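Mannitol dehydrogenase (Helicobacter pylori, PDB 3TWO) probably catalyses the zinc- and NADP(H)-dependent interconversion of cinnamyl alcohols and aldehydes. Local coordinates at residues 89-94 with 294-299; 156-161 with 300-305; 324-329 with 337-342. All coordinates share one frame; numbering follows the deposited sequence.

Contact 1: residues 89-94 with 294-299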
loop_
_atom_site.group_PDB
_atom_site.type_symbol
_atom_site.label_atom_id
_atom_site.label_comp_id
_atom_site.label_asym_id
_atom_site.label_seq_id
_atom_site.Cartn_x
_atom_site.Cartn_y
_atom_site.Cartn_z
ATOM N N GLY B 89 20.283 -13.598 14.009
ATOM C CA GLY B 89 18.907 -13.382 13.608
ATOM C C GLY B 89 18.404 -14.314 12.502
ATOM O O GLY B 89 18.781 -15.501 12.410
ATOM N N CYS B 90 17.566 -13.744 11.633
ATOM C CA CYS B 90 16.894 -14.483 10.560
ATOM C C CYS B 90 17.722 -14.896 9.349
ATOM O O CYS B 90 17.220 -15.703 8.525
ATOM C CB CYS B 90 15.696 -13.654 10.037
ATOM S SG CYS B 90 14.505 -13.407 11.360
ATOM N N PHE B 91 18.923 -14.320 9.174
ATOM C CA PHE B 91 19.771 -14.781 8.062
ATOM C C PHE B 91 21.241 -14.802 8.464
ATOM O O PHE B 91 21.633 -14.067 9.371
ATOM C CB PHE B 91 19.556 -13.975 6.768
ATOM C CG PHE B 91 19.671 -12.493 6.984
ATOM C CD1 PHE B 91 20.903 -11.865 6.918
ATOM C CD2 PHE B 91 18.541 -11.731 7.285
ATOM C CE1 PHE B 91 21.018 -10.486 7.138
ATOM C CE2 PHE B 91 18.642 -10.368 7.476
ATOM C CZ PHE B 91 19.897 -9.749 7.411
ATOM N N VAL B 92 22.024 -15.649 7.796
ATOM C CA VAL B 92 23.400 -15.909 8.173
ATOM C C VAL B 92 24.395 -15.642 7.041
ATOM O O VAL B 92 25.617 -15.864 7.194
ATOM C CB VAL B 92 23.597 -17.384 8.610
ATOM C CG1 VAL B 92 22.802 -17.671 9.817
ATOM C CG2 VAL B 92 23.184 -18.379 7.443
ATOM N N ASN B 93 23.902 -15.187 5.912
ATOM C CA ASN B 93 24.779 -14.904 4.749
ATOM C C ASN B 93 23.992 -14.215 3.639
ATOM O O ASN B 93 22.748 -14.269 3.681
ATOM C CB ASN B 93 25.395 -16.192 4.200
ATOM C CG ASN B 93 26.862 -15.997 3.810
ATOM O OD1 ASN B 93 27.282 -14.878 3.552
ATOM N ND2 ASN B 93 27.666 -17.072 3.881
ATOM N N SER B 94 24.706 -13.538 2.705
ATOM C CA SER B 94 24.134 -12.915 1.507
ATOM C C SER B 94 25.260 -12.660 0.511
ATOM O O SER B 94 26.397 -12.965 0.818
ATOM C CB SER B 94 23.370 -11.608 1.830
ATOM O OG SER B 94 24.232 -10.590 2.341
ATOM N N GLY B 294 15.116 -6.851 9.211
ATOM C CA GLY B 294 15.920 -5.640 9.049
ATOM C C GLY B 294 17.288 -6.091 8.620
ATOM O O GLY B 294 17.614 -7.273 8.708
ATOM N N GLY B 295 18.082 -5.159 8.171
ATOM C CA GLY B 295 19.488 -5.404 7.873
ATOM C C GLY B 295 20.361 -5.604 9.088
ATOM O O GLY B 295 19.941 -5.348 10.196
ATOM N N ILE B 296 21.583 -6.109 8.866
ATOM C CA ILE B 296 22.547 -6.314 9.962
ATOM C C ILE B 296 22.844 -5.014 10.752
ATOM O O ILE B 296 22.758 -4.951 12.009
ATOM C CB ILE B 296 23.833 -6.951 9.415
ATOM C CG1 ILE B 296 23.520 -8.388 8.938
ATOM C CG2 ILE B 296 24.955 -6.904 10.462
ATOM C CD1 ILE B 296 22.878 -9.356 10.080
ATOM N N LYS B 297 23.192 -3.981 10.014
ATOM C CA LYS B 297 23.418 -2.682 10.602
ATOM C C LYS B 297 22.275 -2.217 11.497
ATOM O O LYS B 297 22.516 -1.809 12.617
ATOM C CB LYS B 297 23.629 -1.647 9.522
ATOM C CG LYS B 297 24.202 -0.361 10.108
ATOM C CD LYS B 297 24.385 0.725 9.059
ATOM C CE LYS B 297 25.447 1.667 9.611
ATOM N NZ LYS B 297 25.418 2.876 8.776
ATOM N N GLU B 298 21.026 -2.270 11.010
ATOM C CA GLU B 298 19.954 -1.691 11.799
ATOM C C GLU B 298 19.672 -2.662 12.957
ATOM O O GLU B 298 19.208 -2.234 14.033
ATOM C CB GLU B 298 18.674 -1.376 10.953
ATOM C CG GLU B 298 17.639 -0.565 11.744
ATOM C CD GLU B 298 16.315 -0.307 11.027
ATOM O OE1 GLU B 298 15.907 -1.072 10.084
ATOM O OE2 GLU B 298 15.622 0.667 11.426
ATOM N N THR B 299 19.870 -3.970 12.732
ATOM C CA THR B 299 19.735 -4.932 13.838
ATOM C C THR B 299 20.713 -4.609 15.012
ATOM O O THR B 299 20.304 -4.620 16.215
ATOM C CB THR B 299 19.926 -6.374 13.359
ATOM O OG1 THR B 299 18.979 -6.674 12.295
ATOM C CG2 THR B 299 19.763 -7.420 14.576
#
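Phe91 reaches across to Gly294, Gly295 and Ile296 and makes every close contact between residues 89-94 and 294-299. No hydrogen bond joins the two segments. CG of Phe91 stands between its own backbone N and carbonyl carbon (chi1 52°). From there the ring reaches the turn 294-295 and the first helical residue, Ile296.

Two kinds of group meet the outer half of the ring. The carbonyl oxygen of Gly294 lies at the edge, in the ring plane, with Phe91 CE2 3.5 Å from Gly294 O. CZ of Phe91 is almost as close to the same oxygen. An aromatic edge carries slightly positive hydrogens, so this approach is probably mildly favourable. On the CE1 side the neighbour is aliphatic. Ile296 CD1 comes obliquely to 3.7 Å from Phe91 CE1, and Ile296 CG1 is equally near. Ile296 can do this because CG1 lies anti to the carbonyl carbon (chi1 -67°), which sends the longer branch to the ring.

Gly295 is the N-cap residue of the helix. Its carbonyl oxygen takes two bonds from Thr299. Thr299 N donates from 2.9 Å to Gly295 O, and Thr299 OG1 donates to it from the opposite face of the carbonyl plane. Glu106 accepts a bond from Ile296 N, so the first turn is also held from outside.

Just after Phe91, Val92 and Asn93 pair with Val113. The contact joins the GroES-like part of a medium-chain zinc dehydrogenase to the N-terminus of the helix after strand 287-290, the last of the parallel Rossmann-type sheet.

Contact 2: residues 156-161 with 300-305; sequences APLLCA and QEMVDF. With ZN (zinc ion), chain G.
Leu158 lies against Met302 and Val303, and together with Leu159 these side chains make up the whole contact between residues 156-161 and 300-305. It is apolar, and all four residues are buried. The side chains of Leu158 and Met302 cross obliquely, though the placing of the Met302 methyl is doubtful. Met302 SD lies 3.7 Å from Leu158 O and 4.0 Å from Leu158 CB. The methionine starts out anti to its backbone N (chi1 168°) and then bends at chi2 (-79°), which brings the sulfur alongside Leu158.

Val303 uses one branch for two neighbours. Its CG2 is 4.1 Å from Leu158 CB, and the same Val303 CG2 is 4.3 Å from Leu159 CD2.

This is helix-to-helix packing between the N-terminal part of helix 158-171 and the middle of helix 296-308, in the medium-chain dehydrogenase fold. Cys160 points away from the contact and binds zinc, with Cys160 SG 2.4 Å from the metal. Cys42 and His64 complete the protein ligands of this site.

Further out, Met191 and Tyr195 of helix 187-198 cover Leu158. Ile144 touches both Leu159 and Val303. Within helix 296-308, Gln300 NE2 donates to Asp304 OD1 at 2.8 Å, one turn along, while Gln300 OE1 accepts from Ser145 N.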
loop_
_atom_site.group_PDB
_atom_site.type_symbol
_atom_site.label_atom_id
_atom_site.label_comp_id
_atom_site.label_asym_id
_atom_site.label_seq_id
_atom_site.Cartn_x
_atom_site.Cartn_y
_atom_site.Cartn_z
ATOM N N ALA B 156 17.638 -12.646 23.261
ATOM C CA ALA B 156 17.445 -13.522 22.103
ATOM C C ALA B 156 16.295 -13.085 21.168
ATOM O O ALA B 156 16.478 -13.035 19.945
ATOM C CB ALA B 156 17.320 -15.060 22.562
ATOM N N PRO B 157 15.113 -12.746 21.720
ATOM C CA PRO B 157 14.038 -12.397 20.756
ATOM C C PRO B 157 14.212 -11.015 20.164
ATOM O O PRO B 157 13.513 -10.694 19.205
ATOM C CB PRO B 157 12.727 -12.466 21.590
ATOM C CG PRO B 157 13.067 -13.329 22.826
ATOM C CD PRO B 157 14.580 -13.005 23.078
ATOM N N LEU B 158 15.133 -10.197 20.697
ATOM C CA LEU B 158 15.439 -8.949 20.008
ATOM C C LEU B 158 15.892 -9.261 18.604
ATOM O O LEU B 158 15.652 -8.449 17.708
ATOM C CB LEU B 158 16.550 -8.143 20.696
ATOM C CG LEU B 158 16.299 -7.734 22.104
ATOM C CD1 LEU B 158 17.631 -7.165 22.764
ATOM C CD2 LEU B 158 15.145 -6.779 22.155
ATOM N N LEU B 159 16.538 -10.439 18.398
ATOM C CA LEU B 159 17.122 -10.745 17.091
ATOM C C LEU B 159 16.110 -10.874 15.987
ATOM O O LEU B 159 16.483 -10.761 14.832
ATOM C CB LEU B 159 18.064 -11.955 17.116
ATOM C CG LEU B 159 19.510 -11.758 17.635
ATOM C CD1 LEU B 159 20.320 -11.067 16.519
ATOM C CD2 LEU B 159 19.581 -10.956 18.924
ATOM N N CYS B 160 14.841 -11.132 16.309
ATOM C CA CYS B 160 13.796 -11.105 15.263
ATOM C C CYS B 160 12.593 -10.272 15.626
ATOM O O CYS B 160 12.306 -9.342 14.943
ATOM C CB CYS B 160 13.298 -12.485 14.900
ATOM S SG CYS B 160 12.108 -12.343 13.564
ATOM N N ALA B 161 11.872 -10.608 16.680
ATOM C CA ALA B 161 10.808 -9.707 17.205
ATOM C C ALA B 161 11.209 -8.245 17.388
ATOM O O ALA B 161 10.441 -7.312 17.049
ATOM C CB ALA B 161 10.248 -10.257 18.550
ATOM N N GLN B 300 21.978 -4.282 14.667
ATOM C CA GLN B 300 22.946 -3.839 15.672
ATOM C C GLN B 300 22.457 -2.547 16.358
ATOM O O GLN B 300 22.493 -2.446 17.592
ATOM C CB GLN B 300 24.342 -3.612 15.075
ATOM C CG GLN B 300 25.421 -3.283 16.144
ATOM C CD GLN B 300 25.687 -4.475 17.049
ATOM O OE1 GLN B 300 26.103 -5.524 16.556
ATOM N NE2 GLN B 300 25.369 -4.353 18.395
ATOM N N GLU B 301 22.014 -1.571 15.577
ATOM C CA GLU B 301 21.516 -0.353 16.168
ATOM C C GLU B 301 20.371 -0.670 17.149
ATOM O O GLU B 301 20.299 -0.120 18.246
ATOM C CB GLU B 301 20.997 0.559 15.048
ATOM C CG GLU B 301 20.300 1.845 15.549
ATOM C CD GLU B 301 19.491 2.536 14.414
ATOM O OE1 GLU B 301 18.303 2.890 14.644
ATOM O OE2 GLU B 301 20.040 2.673 13.296
ATOM N N MET B 302 19.484 -1.563 16.757
ATOM C CA MET B 302 18.282 -1.887 17.588
ATOM C C MET B 302 18.681 -2.601 18.892
ATOM O O MET B 302 18.210 -2.252 20.006
ATOM C CB MET B 302 17.245 -2.704 16.769
ATOM C CG MET B 302 16.075 -3.363 17.549
ATOM S SD MET B 302 16.602 -4.905 18.388
ATOM C CE MET B 302 15.512 -5.004 19.713
ATOM N N VAL B 303 19.558 -3.584 18.780
ATOM C CA VAL B 303 20.023 -4.248 20.008
ATOM C C VAL B 303 20.704 -3.262 20.951
ATOM O O VAL B 303 20.431 -3.264 22.158
ATOM C CB VAL B 303 20.931 -5.508 19.695
ATOM C CG1 VAL B 303 21.679 -6.007 20.973
ATOM C CG2 VAL B 303 20.038 -6.649 19.062
ATOM N N ASP B 304 21.554 -2.385 20.400
ATOM C CA ASP B 304 22.251 -1.380 21.234
ATOM C C ASP B 304 21.230 -0.496 21.959
ATOM O O ASP B 304 21.401 -0.196 23.158
ATOM C CB ASP B 304 23.195 -0.477 20.380
ATOM C CG ASP B 304 24.397 -1.246 19.803
ATOM O OD1 ASP B 304 24.692 -2.389 20.225
ATOM O OD2 ASP B 304 25.023 -0.731 18.876
ATOM N N PHE B 305 20.197 -0.052 21.210
ATOM C CA PHE B 305 19.179 0.842 21.724
ATOM C C PHE B 305 18.438 0.132 22.867
ATOM O O PHE B 305 18.220 0.708 23.928
ATOM C CB PHE B 305 18.174 1.171 20.583
ATOM C CG PHE B 305 17.010 2.042 21.007
ATOM C CD1 PHE B 305 17.161 3.414 21.185
ATOM C CD2 PHE B 305 15.739 1.499 21.174
ATOM C CE1 PHE B 305 16.050 4.248 21.562
ATOM C CE2 PHE B 305 14.624 2.314 21.520
ATOM C CZ PHE B 305 14.794 3.688 21.723
HETATM ZN ZN ZN G . 10.959 -14.401 13.083
#

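Contact 3: residues 324-329 with 337-342; sequences DTAYHN and FRYVID. With NDP (NADPH dihydro-nicotinamide-adenine-dinucleotide phosphate), chain F.
Ala326 sits over one face of the Tyr339 ring, and this is the close-packed part of the contact between helix 323-331 and strand 338-342. Ala326 CB is 3.8 Å from Tyr339 CD1, offset toward the rim of the ring. The methyl lies 22° off the ring normal, in a CH-pi contact. Tyr339 CG is anti to the carbonyl carbon (chi1 -69°), which lays the ring beneath the helix. Ile318 of strand 315-318 touches both Ala326 and Tyr339 and adds an apolar neighbour. The three elements form a beta-alpha-beta unit, with strands 315-318 and 338-342 parallel.

The other end of the ring is polar and less enclosed. Asn329 and Tyr339 are both partly exposed. Asn329 ND2 donates to Tyr339 OH at 3.1 Å with an N-H...O angle of 150°. The hydroxyl is tilted from the amide plane, and the two side chains cross at about a right angle. The bond anchors the phenol end of the ring, with Ala326 over one face.

Arg338, just before Tyr339, takes no part in the helix packing. Its NH1 donates to NADPH O2N at 2.8 Å, and its NH2 adds a weak bond to that oxygen. Glu65 forms a salt bridge with Arg338 NE, which probably steadies the guanidinium group. Arg338 thus offers positive charge that would offset the negative cofactor phosphate.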
loop_
_atom_site.group_PDB
_atom_site.type_symbol
_atom_site.label_atom_id
_atom_site.label_comp_id
_atom_site.label_asym_id
_atom_site.label_seq_id
_atom_site.Cartn_x
_atom_site.Cartn_y
_atom_site.Cartn_z
ATOM N N ASP B 324 6.748 -28.537 21.324
ATOM C CA ASP B 324 5.450 -28.896 20.856
ATOM C C ASP B 324 4.336 -28.269 21.664
ATOM O O ASP B 324 3.389 -27.793 21.090
ATOM C CB ASP B 324 5.295 -30.406 20.797
ATOM C CG ASP B 324 6.028 -30.985 19.583
ATOM O OD1 ASP B 324 6.923 -31.789 19.727
ATOM O OD2 ASP B 324 5.714 -30.580 18.481
ATOM N N THR B 325 4.470 -28.255 22.986
ATOM C CA THR B 325 3.553 -27.517 23.827
ATOM C C THR B 325 3.519 -26.029 23.543
ATOM O O THR B 325 2.456 -25.465 23.390
ATOM C CB THR B 325 3.868 -27.814 25.304
ATOM O OG1 THR B 325 3.612 -29.217 25.479
ATOM C CG2 THR B 325 2.941 -26.953 26.243
ATOM N N ALA B 326 4.673 -25.387 23.412
ATOM C CA ALA B 326 4.726 -23.954 23.032
ATOM C C ALA B 326 3.943 -23.687 21.712
ATOM O O ALA B 326 3.127 -22.757 21.659
ATOM C CB ALA B 326 6.166 -23.463 22.903
ATOM N N TYR B 327 4.197 -24.499 20.671
ATOM C CA TYR B 327 3.551 -24.329 19.353
ATOM C C TYR B 327 2.020 -24.533 19.492
ATOM O O TYR B 327 1.236 -23.792 18.936
ATOM C CB TYR B 327 4.089 -25.374 18.362
ATOM C CG TYR B 327 5.408 -25.065 17.661
ATOM C CD1 TYR B 327 6.400 -24.279 18.271
ATOM C CD2 TYR B 327 5.636 -25.540 16.345
ATOM C CE1 TYR B 327 7.594 -23.987 17.603
ATOM C CE2 TYR B 327 6.831 -25.259 15.669
ATOM C CZ TYR B 327 7.805 -24.513 16.323
ATOM O OH TYR B 327 8.954 -24.233 15.676
ATOM N N HIS B 328 1.603 -25.540 20.232
ATOM C CA HIS B 328 0.176 -25.685 20.506
ATOM C C HIS B 328 -0.395 -24.372 21.097
ATOM O O HIS B 328 -1.381 -23.819 20.599
ATOM C CB HIS B 328 -0.096 -26.818 21.514
ATOM C CG HIS B 328 -1.523 -26.859 21.961
ATOM N ND1 HIS B 328 -2.517 -27.411 21.179
ATOM C CD2 HIS B 328 -2.147 -26.345 23.051
ATOM C CE1 HIS B 328 -3.689 -27.266 21.780
ATOM N NE2 HIS B 328 -3.492 -26.633 22.924
ATOM N N ASN B 329 0.253 -23.879 22.151
ATOM C CA ASN B 329 -0.237 -22.704 22.873
ATOM C C ASN B 329 -0.312 -21.520 21.962
ATOM O O ASN B 329 -1.300 -20.791 21.972
ATOM C CB ASN B 329 0.676 -22.424 24.034
ATOM C CG ASN B 329 0.397 -23.344 25.196
ATOM O OD1 ASN B 329 -0.599 -24.045 25.188
ATOM N ND2 ASN B 329 1.238 -23.299 26.226
ATOM N N PHE B 337 3.609 -14.010 25.766
ATOM C CA PHE B 337 4.376 -13.224 24.818
ATOM C C PHE B 337 5.395 -14.133 24.129
ATOM O O PHE B 337 4.972 -14.981 23.296
ATOM C CB PHE B 337 4.893 -11.909 25.440
ATOM C CG PHE B 337 3.751 -11.019 25.988
ATOM C CD1 PHE B 337 3.511 -10.900 27.381
ATOM C CD2 PHE B 337 2.891 -10.338 25.125
ATOM C CE1 PHE B 337 2.481 -10.076 27.866
ATOM C CE2 PHE B 337 1.853 -9.527 25.616
ATOM C CZ PHE B 337 1.661 -9.402 27.008
ATOM N N ARG B 338 6.689 -14.016 24.453
ATOM C CA ARG B 338 7.691 -14.896 23.831
ATOM C C ARG B 338 7.988 -16.076 24.727
ATOM O O ARG B 338 8.123 -15.897 25.963
ATOM C CB ARG B 338 8.995 -14.126 23.483
ATOM C CG ARG B 338 9.006 -13.581 22.039
ATOM C CD ARG B 338 9.412 -14.702 21.067
ATOM N NE ARG B 338 9.624 -14.253 19.699
ATOM C CZ ARG B 338 8.663 -14.100 18.785
ATOM N NH1 ARG B 338 7.384 -14.253 19.123
ATOM N NH2 ARG B 338 8.991 -13.714 17.558
ATOM N N TYR B 339 8.114 -17.262 24.114
ATOM C CA TYR B 339 8.799 -18.430 24.746
ATOM C C TYR B 339 10.278 -18.412 24.373
ATOM O O TYR B 339 10.651 -18.054 23.214
ATOM C CB TYR B 339 8.210 -19.777 24.295
ATOM C CG TYR B 339 6.798 -20.035 24.809
ATOM C CD1 TYR B 339 5.680 -19.861 23.963
ATOM C CD2 TYR B 339 6.573 -20.411 26.136
ATOM C CE1 TYR B 339 4.382 -20.104 24.437
ATOM C CE2 TYR B 339 5.289 -20.639 26.626
ATOM C CZ TYR B 339 4.214 -20.495 25.777
ATOM O OH TYR B 339 2.961 -20.706 26.265
ATOM N N VAL B 340 11.129 -18.755 25.350
ATOM C CA VAL B 340 12.547 -18.834 25.068
ATOM C C VAL B 340 13.113 -20.155 25.600
ATOM O O VAL B 340 12.857 -20.525 26.770
ATOM C CB VAL B 340 13.316 -17.679 25.652
ATOM C CG1 VAL B 340 14.799 -17.973 25.496
ATOM C CG2 VAL B 340 12.933 -16.342 24.968
ATOM N N ILE B 341 13.860 -20.862 24.745
ATOM C CA ILE B 341 14.411 -22.170 25.136
ATOM C C ILE B 341 15.750 -21.995 25.818
ATOM O O ILE B 341 16.642 -21.330 25.310
ATOM C CB ILE B 341 14.588 -23.140 23.953
ATOM C CG1 ILE B 341 13.254 -23.352 23.188
ATOM C CG2 ILE B 341 15.167 -24.485 24.467
ATOM C CD1 ILE B 341 13.440 -23.944 21.811
ATOM N N ASP B 342 15.883 -22.595 26.982
ATOM C CA ASP B 342 17.150 -22.534 27.671
ATOM C C ASP B 342 17.966 -23.731 27.157
ATOM O O ASP B 342 17.744 -24.891 27.542
ATOM C CB ASP B 342 16.891 -22.481 29.193
ATOM C CG ASP B 342 18.136 -22.698 30.014
ATOM O OD1 ASP B 342 19.167 -23.139 29.487
ATOM O OD2 ASP B 342 18.035 -22.460 31.213
HETATM P PA NDP F . 2.797 -14.863 18.120
HETATM O O1A NDP F . 1.648 -15.780 18.077
HETATM O O2A NDP F . 3.470 -14.280 19.420
HETATM O O5B NDP F . 1.788 -13.588 18.246
HETATM C C5B NDP F . 0.563 -13.426 17.350
HETATM C C4B NDP F . -0.466 -12.603 18.116
HETATM O O4B NDP F . -1.627 -12.115 17.323
HETATM C C3B NDP F . -1.022 -13.458 19.277
HETATM O O3B NDP F . -1.001 -12.621 20.495
HETATM C C2B NDP F . -2.477 -13.744 18.817
HETATM O O2B NDP F . -3.267 -13.850 20.016
HETATM C C1B NDP F . -2.857 -12.425 18.103
HETATM N N9A NDP F . -3.835 -12.607 17.006
HETATM C C8A NDP F . -3.947 -13.712 16.234
HETATM N N7A NDP F . -4.890 -13.460 15.340
HETATM C C5A NDP F . -5.362 -12.232 15.537
HETATM C C6A NDP F . -6.331 -11.469 14.911
HETATM N N6A NDP F . -7.076 -11.919 13.844
HETATM N N1A NDP F . -6.543 -10.256 15.409
HETATM C C2A NDP F . -5.864 -9.751 16.416
HETATM N N3A NDP F . -4.929 -10.445 17.019
HETATM C C4A NDP F . -4.681 -11.697 16.595
HETATM O O3 NDP F . 3.341 -14.306 16.747
HETATM P PN NDP F . 4.638 -13.529 16.529
HETATM O O1N NDP F . 4.593 -12.184 17.146
HETATM O O2N NDP F . 5.947 -14.333 16.748
HETATM O O5D NDP F . 4.597 -13.366 14.964
HETATM C C5D NDP F . 3.332 -12.814 14.353
HETATM C C4D NDP F . 3.383 -12.941 12.772
HETATM O O4D NDP F . 4.529 -12.139 12.431
HETATM C C3D NDP F . 3.639 -14.366 12.208
HETATM O O3D NDP F . 2.832 -14.534 11.010
HETATM C C2D NDP F . 5.159 -14.315 11.932
HETATM O O2D NDP F . 5.489 -15.174 10.896
HETATM C C1D NDP F . 5.298 -12.859 11.430
HETATM N N1N NDP F . 6.709 -12.347 11.391
HETATM C C2N NDP F . 7.098 -11.564 10.281
HETATM C C3N NDP F . 8.386 -11.062 10.189
HETATM C C7N NDP F . 8.741 -10.148 9.018
HETATM O O7N NDP F . 7.855 -9.541 8.395
HETATM N N7N NDP F . 10.034 -9.864 8.911
HETATM C C4N NDP F . 9.326 -11.374 11.199
HETATM C C5N NDP F . 8.940 -12.128 12.345
HETATM C C6N NDP F . 7.656 -12.624 12.444
HETATM P P2B NDP F . -4.376 -14.933 20.222
HETATM O O1X NDP F . -4.033 -15.571 21.693
HETATM O O2X NDP F . -5.702 -14.333 20.043
HETATM O O3X NDP F . -4.103 -16.099 19.176
#

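Overall arrangement
Contacts 1 and 2 are buried and share helix 296-308, contact 1 at its start and contact 2 further along. Their centres are about 10 Å apart, and they touch where Cys90 SG lies 3.4 Å from Cys160 SG. Contact 3 is only partly buried and uses other elements. It lies across the chain's centre from contact 1, with centres about 24 Å apart. It still packs on contact 2, through Pro157 against Val340 and Ala161 against Arg338. The chemistry differs with place: contacts 1 and 2 have no hydrogen bond between their segments, whereas contact 3 has one. Contact 2 carries a zinc ligand, and contact 3 an arginine bonded to a cofactor phosphate.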